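Local atomic coordinates of putative ATP-grasp superfamily protein (PDB entry 3DF7), a protein that is of unknown function but, as a putative member of the ATP-grasp superfamily, probably binds ATP and metal ions. Residues 113-118 with 122-127; 232-235 with 241-244; 4-9 with 29-34; 73-78 with 82-87; 249-254 with 279-284. One frame throughout, in Å; residues are numbered along the deposited sequence.

Contact 1. Residues 113-118 with 122-127; sequences ELYKKL and VQVPQT
Thr-127 lays its CB over one face of the Tyr-115 ring, 3.5 Å from the ring centroid and 15° off the ring normal, a CH-pi contact displaced a little toward the rim. The tyrosine and threonine run antiparallel alongside one another, and Thr-127 OG1 comes within 3.4 Å of Tyr-115 CD1. A chi1 of 164°, with Tyr-115 CG opposite the backbone N, swings the ring off the helix into this position. Val-124 reaches the same ring at its edge, its CG2 3.9 Å from Tyr-115 CD1. A water ties the far end of the ring to the backbone: it bonds to Tyr-115 OH and accepts from Thr-127 N at 3.1 Å. The threonine hydroxyl is itself held, since OG1 donates to Pro-125 O at 2.9 Å and has a further partner in Gln-162 NE2. At the other end of the contact, Leu-118 O accepts from Val-122 N (3.0 Å, 145° at the hydrogen), closing the turn after the helix. Leu-118 CB then packs on Val-122 CG1 at 3.8 Å and on Val-124 CG1. Outside the two segments, Trp-112 of helix 111-118 meets the Tyr-115 ring. Leu-118 and Val-122 both rest on Val-242 of edge strand 240-246, while Pro-125 packs on Ile-243 of that strand and on strand 159-163.

Contact 2. Residues 232-235 with 241-244; sequences VDIV and YVIE
Asp-233 faces two residues at once: its O accepts from Ile-243 N at 2.8 Å and, more weakly, from Glu-244 N at 3.4 Å, while its own N donates to Glu-244 O. This is a classic beta bulge, and it shifts the register by one. Beyond it, Val-235 and Tyr-241 form an antiparallel hydrogen-bonded pair, Val-235 N to Tyr-241 O and Tyr-241 N to Val-235 O, each 3.0 Å. Ile-234 and Val-242 between them are a non-hydrogen-bonded pair, where Ile-234 CA approaches Tyr-241 O at 3.2 Å.

The carboxylates of Asp-233 and Glu-244 run alongside each other with their ends together, their planes 36° apart and OD2 of the first 3.8 Å from OE2 of the second. A single water donates to both oxygens, 2.6 Å from Asp-233 OD2. Glu-244 reaches it with a chain extended from CA through CD (chi1 and chi2 both 175°). The hairpin of strands 228-236 and 240-246 belongs to the ATP-grasp domain; in relatives the equivalent strand end carries magnesium ligands, and Glu-244 and Asn-246, two positions apart, are consistent with that Glu-x-Asn pattern. One of the two bulge residues, Ile-243, lays CG1 on Val-235 CG2 at 3.7 Å.

Further out, Ile-234 is backed by Val-212 and Ala-216 of helix 206-220, and Val-242 by Ala-219. Ser-171 of strand 168-176 lies against Asp-233, and Lys-111 against Glu-244.

Contact 3. Residues 4-9 with 29-34; sequences LFLFEF and KSAFDG
Strand 4-8 and helix 29-34 come closest at Leu-6 and Phe-32, whose CA atoms are 7.4 Å apart, so side chains must bridge the gap. Leu-6 alone makes the contact from the strand side. Its CG stands opposite the backbone N (chi1 -179°), which places the branched end against the helix. There the two methyls share the work. CD2 rests on the helix backbone, 3.6 Å from Phe-32 N, and lies 4.0 Å from Phe-32 CB; it also comes up to the Phe-32 ring near its plane, at the edge and not over a face. CD1 lies 4.0 Å from Ala-31 CB, and that same CB is also met by CD2, which leaves the alanine methyl facing the fork of the leucine.

The contact is small, with 112 Å² buried in all, and purely apolar. It is the strand-to-helix packing of a beta-alpha-beta unit: strand 3-8 leads through the short helix 9-12 to helix 18-35, which leads back to strand 40-42, the parallel neighbour of strand 3-8 in the four-stranded sheet. Ile-41 of that next strand touches both Leu-6 and Phe-32, and from strand 72-76, the neighbour on the other side, Leu-74 touches Leu-6.

On the helix, Lys-29 NZ and Asp-33 OD2 form a salt bridge of 3.2 Å one turn apart, and Asp-33 OD1, which sits in the plane of the Phe-32 ring at its edge, pairs with Lys-36. At the strand end, Glu-8 caps the short helix that follows, its carboxylate accepting from the backbone N of Ala-10 and Thr-11.

Contact 4. Residues 73-78 with 82-87; sequences FLIIAP and FLLYTL
This is a buried, mainly apolar contact in which strand 72-76 of the parallel sheet, with the loop after it, packs on the start of helix 83-92; Ile-75, Ala-77 and Pro-78 carry it against Leu-83, Leu-84 and Leu-87. Ile-75 CD1 ends 3.4 Å from Leu-87 O, and its CG2 leans on Leu-87 CB at 4.0 Å, the two side chains crossing at about a right angle; Leu-84 instead runs head to tail alongside Ile-75, with Leu-84 CD1 meeting Ile-75 CG2. Ala-77, being short, lets the helix come near: its CB meets Leu-87 CD1 at 3.8 Å, and its O lies 3.6 Å from Leu-84 CB.

Strand 72-76, helix 83-92 and strand 96-97 make a beta-alpha-beta unit of the four-stranded parallel sheet, and this contact packs its first strand on the first turns of its helix. Pro-78 finishes the join. Its O takes a weak bond from Leu-84 N (3.0 Å, 134° at the hydrogen), while its ring CG presses on Leu-83 CD2 at 3.6 Å. A chi1 of 176° and a chi2 of 60° together put that branch of Leu-83 there.

Phe-9 of helix 9-12 touches Ala-77, Pro-78 and Leu-83 alike, and Ile-105 of helix 102-108 backs Leu-84. An acetate ion, probably from the crystallisation liquor, lies about 4 Å from the side chain of Pro-78.

Contact 5. Residues 249-254 with 279-284; sequences LTTPVV and QMVRKS
Val-254 meets Val-281 where a turn of helical backbone angles without regular helix bonds, residues 251-254, lies against strand 279-284. Two backbone bonds of 3.0 Å shape that turn, Val-253 N to Thr-250 O and Val-254 N to Thr-251 O, each from a residue to the one three places before it. The strand is extended and bonds through its backbone to strand 194-200 on one side, Val-281 pairing with Ala-198, and to strand 297-303 on the other.

The side-chain contact is small, 111 Å² in all, and rests on few methyls. Val-254 CG2 fits against the fork of Val-281, 4.0 Å from CG1 and 4.0 Å from CG2, so one methyl is set against two as the side chains cross at a slant. It can do so because the chi1 of -54° puts Val-254 CG2 between its own backbone N and carbonyl carbon. In Val-281 the CG1 branch lies opposite the backbone N and also meets Thr-251 CG2, at 4.3 Å.

The hydroxyl of Thr-251 is engaged elsewhere: OG1 bonds to Glu-23 OE1 of helix 18-35. The other oxygen of that glutamate, OE2, makes a salt bridge with Lys-283 NZ, so Glu-23 ties the two segments together on its helix although they touch each other only through carbon.

Around the patch, Ala-26 and Ser-30 of helix 18-35 lie against Val-254, and Ile-301 of strand 297-303 touches it too. Pro-252 packs on Asn-186 and Gln-188 of strand 180-191. The turn is thus held between the large antiparallel sheet and helix 18-35.

From the N terminus the contacts close in series, none nesting or crossing. Contact 3 comes first, bringing helix 18-35 back to strand 3-8; contact 4 closes the short loop from strand 72-76 into helix 83-92. These two share the parallel sheet, where strands 3-8 and 72-76 are neighbours. Contact 1 turns the chain from helix 111-118 toward strand 127-128, and touches contact 2, whose hairpin sits at the edge of the large antiparallel sheet. Contact 5 closes a longer excursion onto the same sheet. Its residue Leu-249 touches Ala-31 of contact 3 and Ile-76 of contact 4, so the loop after the antiparallel hairpin packs on the N-terminal parallel sheet and its helix 18-35.

Contact 1. Residues 113-118 with 122-127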
# COMPACT_ATOMS: atom_id res chain seq x y z
N GLU A 113 -10.11 -8.89 -12.35
CA GLU A 113 -11.40 -8.59 -11.74
C GLU A 113 -11.50 -7.08 -11.51
O GLU A 113 -12.55 -6.48 -11.70
CB GLU A 113 -11.55 -9.35 -10.42
CG GLU A 113 -11.85 -10.84 -10.59
CD GLU A 113 -13.15 -11.09 -11.33
OE1 GLU A 113 -14.18 -10.50 -10.93
OE2 GLU A 113 -13.16 -11.87 -12.30
N LEU A 114 -10.40 -6.46 -11.10
CA LEU A 114 -10.41 -5.02 -10.86
C LEU A 114 -10.67 -4.28 -12.16
O LEU A 114 -11.41 -3.30 -12.18
CB LEU A 114 -9.08 -4.56 -10.25
CG LEU A 114 -9.00 -3.05 -9.94
CD1 LEU A 114 -10.15 -2.65 -9.02
CD2 LEU A 114 -7.66 -2.74 -9.29
N TYR A 115 -10.07 -4.75 -13.25
CA TYR A 115 -10.28 -4.12 -14.55
C TYR A 115 -11.77 -4.10 -14.91
O TYR A 115 -12.32 -3.07 -15.28
CB TYR A 115 -9.49 -4.88 -15.62
CG TYR A 115 -9.93 -4.57 -17.04
CD1 TYR A 115 -9.77 -3.29 -17.58
CD2 TYR A 115 -10.52 -5.55 -17.83
CE1 TYR A 115 -10.19 -3.00 -18.88
CE2 TYR A 115 -10.94 -5.27 -19.13
CZ TYR A 115 -10.77 -4.00 -19.65
OH TYR A 115 -11.19 -3.73 -20.93
N LYS A 116 -12.42 -5.25 -14.80
CA LYS A 116 -13.84 -5.33 -15.13
C LYS A 116 -14.69 -4.48 -14.19
O LYS A 116 -15.73 -3.95 -14.58
CB LYS A 116 -14.33 -6.79 -15.08
CG LYS A 116 -13.58 -7.70 -16.04
CD LYS A 116 -14.25 -9.07 -16.17
CE LYS A 116 -14.29 -9.82 -14.85
NZ LYS A 116 -14.92 -11.16 -15.00
N LYS A 117 -14.24 -4.34 -12.94
CA LYS A 117 -14.97 -3.56 -11.96
C LYS A 117 -14.89 -2.06 -12.26
O LYS A 117 -15.88 -1.34 -12.14
CB LYS A 117 -14.42 -3.82 -10.56
CG LYS A 117 -15.28 -3.28 -9.43
CD LYS A 117 -16.50 -4.16 -9.20
CE LYS A 117 -17.41 -3.60 -8.13
NZ LYS A 117 -18.06 -2.34 -8.55
N LEU A 118 -13.72 -1.60 -12.68
CA LEU A 118 -13.50 -0.18 -12.95
C LEU A 118 -13.74 0.37 -14.36
O LEU A 118 -14.15 1.53 -14.51
CB LEU A 118 -12.07 0.19 -12.56
CG LEU A 118 -11.61 -0.09 -11.13
CD1 LEU A 118 -10.13 0.26 -10.99
CD2 LEU A 118 -12.45 0.71 -10.15
N VAL A 122 -14.26 4.57 -14.47
CA VAL A 122 -13.10 5.45 -14.42
C VAL A 122 -12.11 5.04 -15.51
O VAL A 122 -12.13 3.91 -15.99
CB VAL A 122 -12.41 5.37 -13.03
CG1 VAL A 122 -11.82 3.99 -12.81
CG2 VAL A 122 -11.34 6.44 -12.91
N GLN A 123 -11.25 5.97 -15.91
CA GLN A 123 -10.29 5.67 -16.96
C GLN A 123 -9.24 4.66 -16.54
O GLN A 123 -8.53 4.87 -15.55
CB GLN A 123 -9.60 6.95 -17.43
CG GLN A 123 -8.67 6.73 -18.61
CD GLN A 123 -9.42 6.33 -19.86
OE1 GLN A 123 -10.28 7.07 -20.35
NE2 GLN A 123 -9.11 5.15 -20.40
N VAL A 124 -9.14 3.56 -17.29
CA VAL A 124 -8.14 2.53 -17.03
C VAL A 124 -7.50 2.17 -18.37
O VAL A 124 -8.06 2.44 -19.43
CB VAL A 124 -8.76 1.24 -16.42
CG1 VAL A 124 -9.41 1.56 -15.08
CG2 VAL A 124 -9.77 0.63 -17.38
N PRO A 125 -6.30 1.58 -18.33
CA PRO A 125 -5.66 1.22 -19.60
C PRO A 125 -6.29 -0.04 -20.20
O PRO A 125 -6.92 -0.82 -19.49
CB PRO A 125 -4.20 1.00 -19.20
CG PRO A 125 -4.31 0.48 -17.80
CD PRO A 125 -5.41 1.33 -17.19
N GLN A 126 -6.15 -0.21 -21.51
CA GLN A 126 -6.70 -1.40 -22.15
C GLN A 126 -6.10 -2.59 -21.42
O GLN A 126 -4.90 -2.61 -21.15
CB GLN A 126 -6.31 -1.45 -23.63
CG GLN A 126 -7.00 -0.43 -24.51
CD GLN A 126 -6.71 -0.66 -25.97
OE1 GLN A 126 -6.86 -1.77 -26.49
NE2 GLN A 126 -6.28 0.39 -26.66
N THR A 127 -6.93 -3.57 -21.09
CA THR A 127 -6.48 -4.76 -20.37
C THR A 127 -7.09 -6.00 -21.00
O THR A 127 -8.25 -5.99 -21.42
CB THR A 127 -6.87 -4.69 -18.88
OG1 THR A 127 -6.41 -3.45 -18.33
CG2 THR A 127 -6.24 -5.85 -18.11
O HOH W 1 -9.35 -2.87 -22.81

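Contact 2. Residues 232-235 with 241-244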
# COMPACT_ATOMS: atom_id res chain seq x y z
N VAL A 232 -4.04 4.33 -4.36
CA VAL A 232 -4.44 4.15 -5.76
C VAL A 232 -3.28 4.53 -6.67
O VAL A 232 -2.80 5.66 -6.63
CB VAL A 232 -5.65 5.04 -6.12
CG1 VAL A 232 -6.05 4.80 -7.58
CG2 VAL A 232 -6.81 4.75 -5.20
N ASP A 233 -2.83 3.58 -7.49
CA ASP A 233 -1.73 3.85 -8.42
C ASP A 233 -2.29 4.43 -9.71
O ASP A 233 -3.23 3.90 -10.29
CB ASP A 233 -0.95 2.57 -8.73
CG ASP A 233 -0.02 2.16 -7.61
OD1 ASP A 233 0.19 2.96 -6.67
OD2 ASP A 233 0.51 1.03 -7.68
N ILE A 234 -1.69 5.53 -10.15
CA ILE A 234 -2.12 6.23 -11.35
C ILE A 234 -0.96 6.70 -12.21
O ILE A 234 0.13 6.99 -11.72
CB ILE A 234 -2.96 7.48 -10.96
CG1 ILE A 234 -4.37 7.04 -10.56
CG2 ILE A 234 -3.02 8.47 -12.12
CD1 ILE A 234 -5.20 8.14 -9.95
N VAL A 235 -1.19 6.73 -13.52
CA VAL A 235 -0.19 7.24 -14.45
C VAL A 235 -0.88 8.38 -15.17
O VAL A 235 -1.98 8.21 -15.71
CB VAL A 235 0.27 6.19 -15.49
CG1 VAL A 235 1.25 6.84 -16.47
CG2 VAL A 235 0.93 5.01 -14.79
N TYR A 241 -4.93 7.81 -15.49
CA TYR A 241 -5.25 6.42 -15.81
C TYR A 241 -5.04 5.64 -14.51
O TYR A 241 -3.95 5.68 -13.93
CB TYR A 241 -4.29 5.86 -16.87
CG TYR A 241 -4.68 6.15 -18.30
CD1 TYR A 241 -5.27 5.16 -19.09
CD2 TYR A 241 -4.43 7.39 -18.87
CE1 TYR A 241 -5.61 5.41 -20.41
CE2 TYR A 241 -4.77 7.66 -20.20
CZ TYR A 241 -5.36 6.66 -20.96
OH TYR A 241 -5.68 6.91 -22.27
N VAL A 242 -6.08 4.96 -14.05
CA VAL A 242 -6.00 4.17 -12.82
C VAL A 242 -5.41 2.80 -13.16
O VAL A 242 -5.97 2.05 -13.97
CB VAL A 242 -7.39 3.99 -12.17
CG1 VAL A 242 -7.30 3.04 -10.99
CG2 VAL A 242 -7.90 5.35 -11.70
N ILE A 243 -4.29 2.49 -12.52
CA ILE A 243 -3.58 1.24 -12.76
C ILE A 243 -3.81 0.16 -11.71
O ILE A 243 -3.91 -1.03 -12.03
CB ILE A 243 -2.05 1.50 -12.82
CG1 ILE A 243 -1.76 2.72 -13.70
CG2 ILE A 243 -1.33 0.26 -13.34
CD1 ILE A 243 -2.20 2.56 -15.14
N GLU A 244 -3.88 0.57 -10.45
CA GLU A 244 -4.03 -0.40 -9.38
C GLU A 244 -4.61 0.21 -8.12
O GLU A 244 -4.51 1.42 -7.90
CB GLU A 244 -2.65 -1.01 -9.09
CG GLU A 244 -2.56 -1.97 -7.92
CD GLU A 244 -1.19 -2.60 -7.80
OE1 GLU A 244 -0.72 -3.19 -8.79
OE2 GLU A 244 -0.58 -2.50 -6.71
O HOH W 2 1.24 -0.38 -5.65

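Contact 3. Residues 4-9 with 29-34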
# COMPACT_ATOMS: atom_id res chain seq x y z
N LEU A 4 -5.36 -2.73 19.55
CA LEU A 4 -5.26 -2.88 18.11
C LEU A 4 -4.26 -3.97 17.75
O LEU A 4 -3.07 -3.88 18.10
CB LEU A 4 -4.81 -1.57 17.45
CG LEU A 4 -4.49 -1.71 15.95
CD1 LEU A 4 -5.75 -2.06 15.17
CD2 LEU A 4 -3.89 -0.40 15.42
N PHE A 5 -4.74 -5.02 17.08
CA PHE A 5 -3.85 -6.08 16.65
C PHE A 5 -3.24 -5.57 15.35
O PHE A 5 -3.94 -5.39 14.35
CB PHE A 5 -4.61 -7.38 16.37
CG PHE A 5 -3.78 -8.44 15.71
CD1 PHE A 5 -2.62 -8.92 16.32
CD2 PHE A 5 -4.13 -8.94 14.46
CE1 PHE A 5 -1.83 -9.89 15.70
CE2 PHE A 5 -3.34 -9.91 13.83
CZ PHE A 5 -2.19 -10.38 14.45
N LEU A 6 -1.93 -5.30 15.38
CA LEU A 6 -1.21 -4.80 14.22
C LEU A 6 -0.33 -5.92 13.67
O LEU A 6 0.48 -6.50 14.40
CB LEU A 6 -0.33 -3.60 14.61
CG LEU A 6 0.47 -2.96 13.47
CD1 LEU A 6 -0.51 -2.36 12.49
CD2 LEU A 6 1.42 -1.89 14.01
N PHE A 7 -0.48 -6.20 12.38
CA PHE A 7 0.28 -7.26 11.74
C PHE A 7 0.72 -6.91 10.31
O PHE A 7 -0.08 -6.47 9.50
CB PHE A 7 -0.58 -8.53 11.70
CG PHE A 7 0.04 -9.68 10.93
CD1 PHE A 7 0.74 -10.69 11.59
CD2 PHE A 7 -0.10 -9.75 9.54
CE1 PHE A 7 1.29 -11.75 10.88
CE2 PHE A 7 0.46 -10.80 8.82
CZ PHE A 7 1.16 -11.81 9.49
N GLU A 8 2.01 -7.11 10.02
CA GLU A 8 2.54 -6.87 8.67
C GLU A 8 3.27 -8.17 8.32
O GLU A 8 4.07 -8.68 9.11
CB GLU A 8 3.48 -5.67 8.64
CG GLU A 8 3.93 -5.28 7.24
CD GLU A 8 5.05 -6.16 6.72
OE1 GLU A 8 5.99 -6.41 7.50
OE2 GLU A 8 4.99 -6.60 5.55
N PHE A 9 3.00 -8.69 7.13
CA PHE A 9 3.57 -9.98 6.70
C PHE A 9 5.08 -10.18 6.78
O PHE A 9 5.53 -11.19 7.33
CB PHE A 9 3.09 -10.32 5.30
CG PHE A 9 3.26 -11.77 4.94
CD1 PHE A 9 2.53 -12.76 5.61
CD2 PHE A 9 4.15 -12.16 3.95
CE1 PHE A 9 2.69 -14.11 5.30
CE2 PHE A 9 4.32 -13.51 3.63
CZ PHE A 9 3.59 -14.49 4.31
N LYS A 29 6.86 -0.49 11.18
CA LYS A 29 7.46 0.46 12.12
C LYS A 29 6.66 1.75 12.12
O LYS A 29 6.29 2.28 13.17
CB LYS A 29 8.92 0.74 11.72
CG LYS A 29 9.66 1.70 12.65
CD LYS A 29 11.02 2.07 12.07
CE LYS A 29 11.86 2.88 13.05
NZ LYS A 29 11.12 4.06 13.58
N SER A 30 6.37 2.25 10.92
CA SER A 30 5.61 3.49 10.77
C SER A 30 4.21 3.37 11.37
O SER A 30 3.73 4.29 12.03
CB SER A 30 5.53 3.87 9.29
OG SER A 30 4.73 5.03 9.11
N ALA A 31 3.55 2.24 11.13
CA ALA A 31 2.21 2.00 11.65
C ALA A 31 2.24 1.84 13.17
O ALA A 31 1.36 2.33 13.88
CB ALA A 31 1.60 0.75 11.01
N PHE A 32 3.26 1.15 13.67
CA PHE A 32 3.42 0.93 15.10
C PHE A 32 3.58 2.28 15.82
O PHE A 32 2.88 2.56 16.80
CB PHE A 32 4.65 0.06 15.36
CG PHE A 32 4.86 -0.27 16.81
CD1 PHE A 32 4.21 -1.35 17.39
CD2 PHE A 32 5.71 0.51 17.60
CE1 PHE A 32 4.38 -1.65 18.74
CE2 PHE A 32 5.89 0.21 18.96
CZ PHE A 32 5.22 -0.87 19.53
N ASP A 33 4.49 3.11 15.32
CA ASP A 33 4.75 4.41 15.94
C ASP A 33 3.58 5.39 15.81
O ASP A 33 3.44 6.30 16.62
CB ASP A 33 6.01 5.04 15.34
CG ASP A 33 7.27 4.27 15.69
OD1 ASP A 33 7.29 3.61 16.75
OD2 ASP A 33 8.24 4.32 14.90
N GLY A 34 2.74 5.18 14.80
CA GLY A 34 1.60 6.05 14.61
C GLY A 34 0.39 5.63 15.43
O GLY A 34 -0.11 6.40 16.25

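Contact 4. Residues 73-78 with 82-87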
# COMPACT_ATOMS: atom_id res chain seq x y z
N PHE A 73 -8.24 -4.50 14.34
CA PHE A 73 -7.06 -5.05 13.71
C PHE A 73 -6.73 -4.29 12.44
O PHE A 73 -7.59 -3.63 11.86
CB PHE A 73 -7.24 -6.55 13.40
CG PHE A 73 -8.14 -6.83 12.23
CD1 PHE A 73 -7.65 -6.78 10.92
CD2 PHE A 73 -9.48 -7.15 12.42
CE1 PHE A 73 -8.49 -7.04 9.83
CE2 PHE A 73 -10.33 -7.42 11.34
CZ PHE A 73 -9.82 -7.36 10.04
N LEU A 74 -5.47 -4.38 12.04
CA LEU A 74 -4.99 -3.76 10.82
C LEU A 74 -3.96 -4.72 10.27
O LEU A 74 -2.92 -4.95 10.89
CB LEU A 74 -4.33 -2.40 11.10
CG LEU A 74 -3.81 -1.75 9.81
CD1 LEU A 74 -4.99 -1.50 8.85
CD2 LEU A 74 -3.09 -0.45 10.14
N ILE A 75 -4.27 -5.30 9.11
CA ILE A 75 -3.38 -6.25 8.48
C ILE A 75 -2.75 -5.67 7.22
O ILE A 75 -3.44 -5.16 6.34
CB ILE A 75 -4.15 -7.57 8.17
CG1 ILE A 75 -4.43 -8.30 9.49
CG2 ILE A 75 -3.35 -8.44 7.20
CD1 ILE A 75 -5.28 -9.54 9.37
N ILE A 76 -1.43 -5.72 7.18
CA ILE A 76 -0.67 -5.23 6.04
C ILE A 76 0.03 -6.45 5.46
O ILE A 76 0.86 -7.07 6.13
CB ILE A 76 0.41 -4.22 6.47
CG1 ILE A 76 -0.21 -3.11 7.32
CG2 ILE A 76 1.07 -3.63 5.24
CD1 ILE A 76 0.81 -2.33 8.13
N ALA A 77 -0.30 -6.80 4.23
CA ALA A 77 0.32 -7.95 3.59
C ALA A 77 0.18 -7.87 2.08
O ALA A 77 -0.70 -7.19 1.56
CB ALA A 77 -0.32 -9.24 4.11
N PRO A 78 1.06 -8.57 1.35
CA PRO A 78 0.97 -8.54 -0.11
C PRO A 78 -0.33 -9.16 -0.62
O PRO A 78 -0.88 -10.08 -0.01
CB PRO A 78 2.22 -9.30 -0.55
CG PRO A 78 2.53 -10.20 0.62
CD PRO A 78 2.26 -9.30 1.80
N PHE A 82 -3.61 -14.05 -3.06
CA PHE A 82 -4.72 -13.80 -2.15
C PHE A 82 -4.35 -13.88 -0.67
O PHE A 82 -5.18 -14.20 0.17
CB PHE A 82 -5.86 -14.77 -2.46
CG PHE A 82 -6.50 -14.53 -3.80
CD1 PHE A 82 -7.31 -13.42 -4.01
CD2 PHE A 82 -6.23 -15.37 -4.87
CE1 PHE A 82 -7.85 -13.15 -5.27
CE2 PHE A 82 -6.76 -15.11 -6.14
CZ PHE A 82 -7.57 -14.00 -6.33
N LEU A 83 -3.09 -13.56 -0.36
CA LEU A 83 -2.62 -13.58 1.02
C LEU A 83 -3.32 -12.51 1.86
O LEU A 83 -3.87 -12.81 2.92
CB LEU A 83 -1.11 -13.36 1.06
CG LEU A 83 -0.44 -13.25 2.43
CD1 LEU A 83 -0.67 -14.54 3.22
CD2 LEU A 83 1.05 -13.00 2.24
N LEU A 84 -3.30 -11.27 1.38
CA LEU A 84 -3.95 -10.18 2.10
C LEU A 84 -5.42 -10.54 2.30
O LEU A 84 -5.99 -10.33 3.37
CB LEU A 84 -3.84 -8.87 1.32
CG LEU A 84 -4.57 -7.67 1.95
CD1 LEU A 84 -3.96 -7.35 3.31
CD2 LEU A 84 -4.48 -6.46 1.03
N TYR A 85 -6.03 -11.09 1.26
CA TYR A 85 -7.43 -11.49 1.30
C TYR A 85 -7.71 -12.51 2.41
O TYR A 85 -8.57 -12.29 3.27
CB TYR A 85 -7.85 -12.08 -0.05
CG TYR A 85 -9.19 -12.78 -0.01
CD1 TYR A 85 -10.38 -12.05 0.02
CD2 TYR A 85 -9.26 -14.17 0.04
CE1 TYR A 85 -11.61 -12.70 0.10
CE2 TYR A 85 -10.49 -14.82 0.13
CZ TYR A 85 -11.66 -14.08 0.16
OH TYR A 85 -12.87 -14.72 0.25
N THR A 86 -6.98 -13.62 2.40
CA THR A 86 -7.20 -14.67 3.39
C THR A 86 -6.93 -14.22 4.83
O THR A 86 -7.69 -14.56 5.74
CB THR A 86 -6.38 -15.94 3.07
OG1 THR A 86 -4.98 -15.65 3.16
CG2 THR A 86 -6.69 -16.41 1.66
N LEU A 87 -5.87 -13.44 5.02
CA LEU A 87 -5.54 -12.97 6.36
C LEU A 87 -6.64 -12.05 6.88
O LEU A 87 -7.05 -12.16 8.04
CB LEU A 87 -4.20 -12.23 6.35
CG LEU A 87 -2.97 -13.11 6.09
CD1 LEU A 87 -1.74 -12.23 5.91
CD2 LEU A 87 -2.77 -14.08 7.24

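Contact 5. Residues 249-254 with 279-284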
# COMPACT_ATOMS: atom_id res chain seq x y z
N LEU A 249 -2.09 -0.38 3.62
CA LEU A 249 -1.07 0.66 3.71
C LEU A 249 -0.09 0.46 2.57
O LEU A 249 0.14 -0.67 2.14
CB LEU A 249 -0.30 0.56 5.03
CG LEU A 249 -1.06 0.84 6.32
CD1 LEU A 249 -0.06 0.89 7.48
CD2 LEU A 249 -1.79 2.16 6.21
N THR A 250 0.48 1.55 2.06
CA THR A 250 1.47 1.49 0.99
C THR A 250 2.71 2.22 1.49
O THR A 250 2.62 3.07 2.39
CB THR A 250 0.94 2.12 -0.33
OG1 THR A 250 0.55 3.47 -0.10
CG2 THR A 250 -0.25 1.32 -0.86
N THR A 251 3.87 1.88 0.93
CA THR A 251 5.14 2.45 1.36
C THR A 251 5.24 3.96 1.57
O THR A 251 5.88 4.42 2.53
CB THR A 251 6.27 1.99 0.41
OG1 THR A 251 6.22 0.56 0.27
CG2 THR A 251 7.64 2.36 0.98
N PRO A 252 4.61 4.77 0.70
CA PRO A 252 4.68 6.23 0.88
C PRO A 252 4.26 6.71 2.27
O PRO A 252 4.61 7.82 2.70
CB PRO A 252 3.77 6.75 -0.23
CG PRO A 252 3.95 5.73 -1.32
CD PRO A 252 3.89 4.43 -0.54
N VAL A 253 3.50 5.88 2.98
CA VAL A 253 3.03 6.22 4.31
C VAL A 253 4.18 6.45 5.30
O VAL A 253 4.04 7.24 6.23
CB VAL A 253 2.11 5.11 4.88
CG1 VAL A 253 2.93 3.90 5.32
CG2 VAL A 253 1.30 5.65 6.02
N VAL A 254 5.30 5.77 5.10
CA VAL A 254 6.42 5.92 6.02
C VAL A 254 6.96 7.35 6.06
O VAL A 254 7.55 7.76 7.05
CB VAL A 254 7.59 4.96 5.66
CG1 VAL A 254 7.07 3.53 5.58
CG2 VAL A 254 8.24 5.37 4.34
N GLN A 279 9.69 14.93 1.10
CA GLN A 279 10.61 13.84 1.40
C GLN A 279 10.78 12.90 0.22
O GLN A 279 9.91 12.80 -0.64
CB GLN A 279 10.05 13.00 2.56
CG GLN A 279 9.81 13.76 3.84
CD GLN A 279 11.10 14.26 4.43
OE1 GLN A 279 11.28 15.46 4.64
NE2 GLN A 279 12.01 13.34 4.69
N MSE A 280 11.93 12.23 0.17
CA MSE A 280 12.15 11.23 -0.86
C MSE A 280 12.35 9.91 -0.13
O MSE A 280 13.22 9.81 0.75
CB MSE A 280 13.40 11.50 -1.71
CG MSE A 280 13.71 10.33 -2.66
SE MSE A 280 15.19 10.57 -3.88
CE MSE A 280 14.23 11.42 -5.34
N VAL A 281 11.54 8.92 -0.46
CA VAL A 281 11.68 7.60 0.14
C VAL A 281 12.38 6.78 -0.94
O VAL A 281 11.99 6.84 -2.10
CB VAL A 281 10.30 6.96 0.46
CG1 VAL A 281 10.49 5.56 1.04
CG2 VAL A 281 9.52 7.82 1.44
N ARG A 282 13.42 6.05 -0.58
CA ARG A 282 14.09 5.24 -1.60
C ARG A 282 14.67 3.96 -1.05
O ARG A 282 15.14 3.91 0.09
CB ARG A 282 15.18 6.05 -2.31
CG ARG A 282 16.40 6.36 -1.46
CD ARG A 282 17.38 7.28 -2.20
NE ARG A 282 18.52 7.61 -1.35
CZ ARG A 282 19.41 8.57 -1.60
NH1 ARG A 282 19.31 9.31 -2.70
NH2 ARG A 282 20.39 8.78 -0.74
N LYS A 283 14.62 2.93 -1.88
CA LYS A 283 15.16 1.63 -1.52
C LYS A 283 16.58 1.62 -2.05
O LYS A 283 16.85 2.04 -3.19
CB LYS A 283 14.33 0.52 -2.18
CG LYS A 283 14.83 -0.88 -1.88
CD LYS A 283 14.01 -1.92 -2.64
CE LYS A 283 12.55 -1.88 -2.24
NZ LYS A 283 11.74 -2.92 -2.93
N SER A 284 17.51 1.17 -1.22
CA SER A 284 18.91 1.13 -1.62
C SER A 284 19.62 -0.03 -0.96
O SER A 284 19.01 -0.83 -0.24
CB SER A 284 19.59 2.45 -1.22
OG SER A 284 19.39 2.73 0.16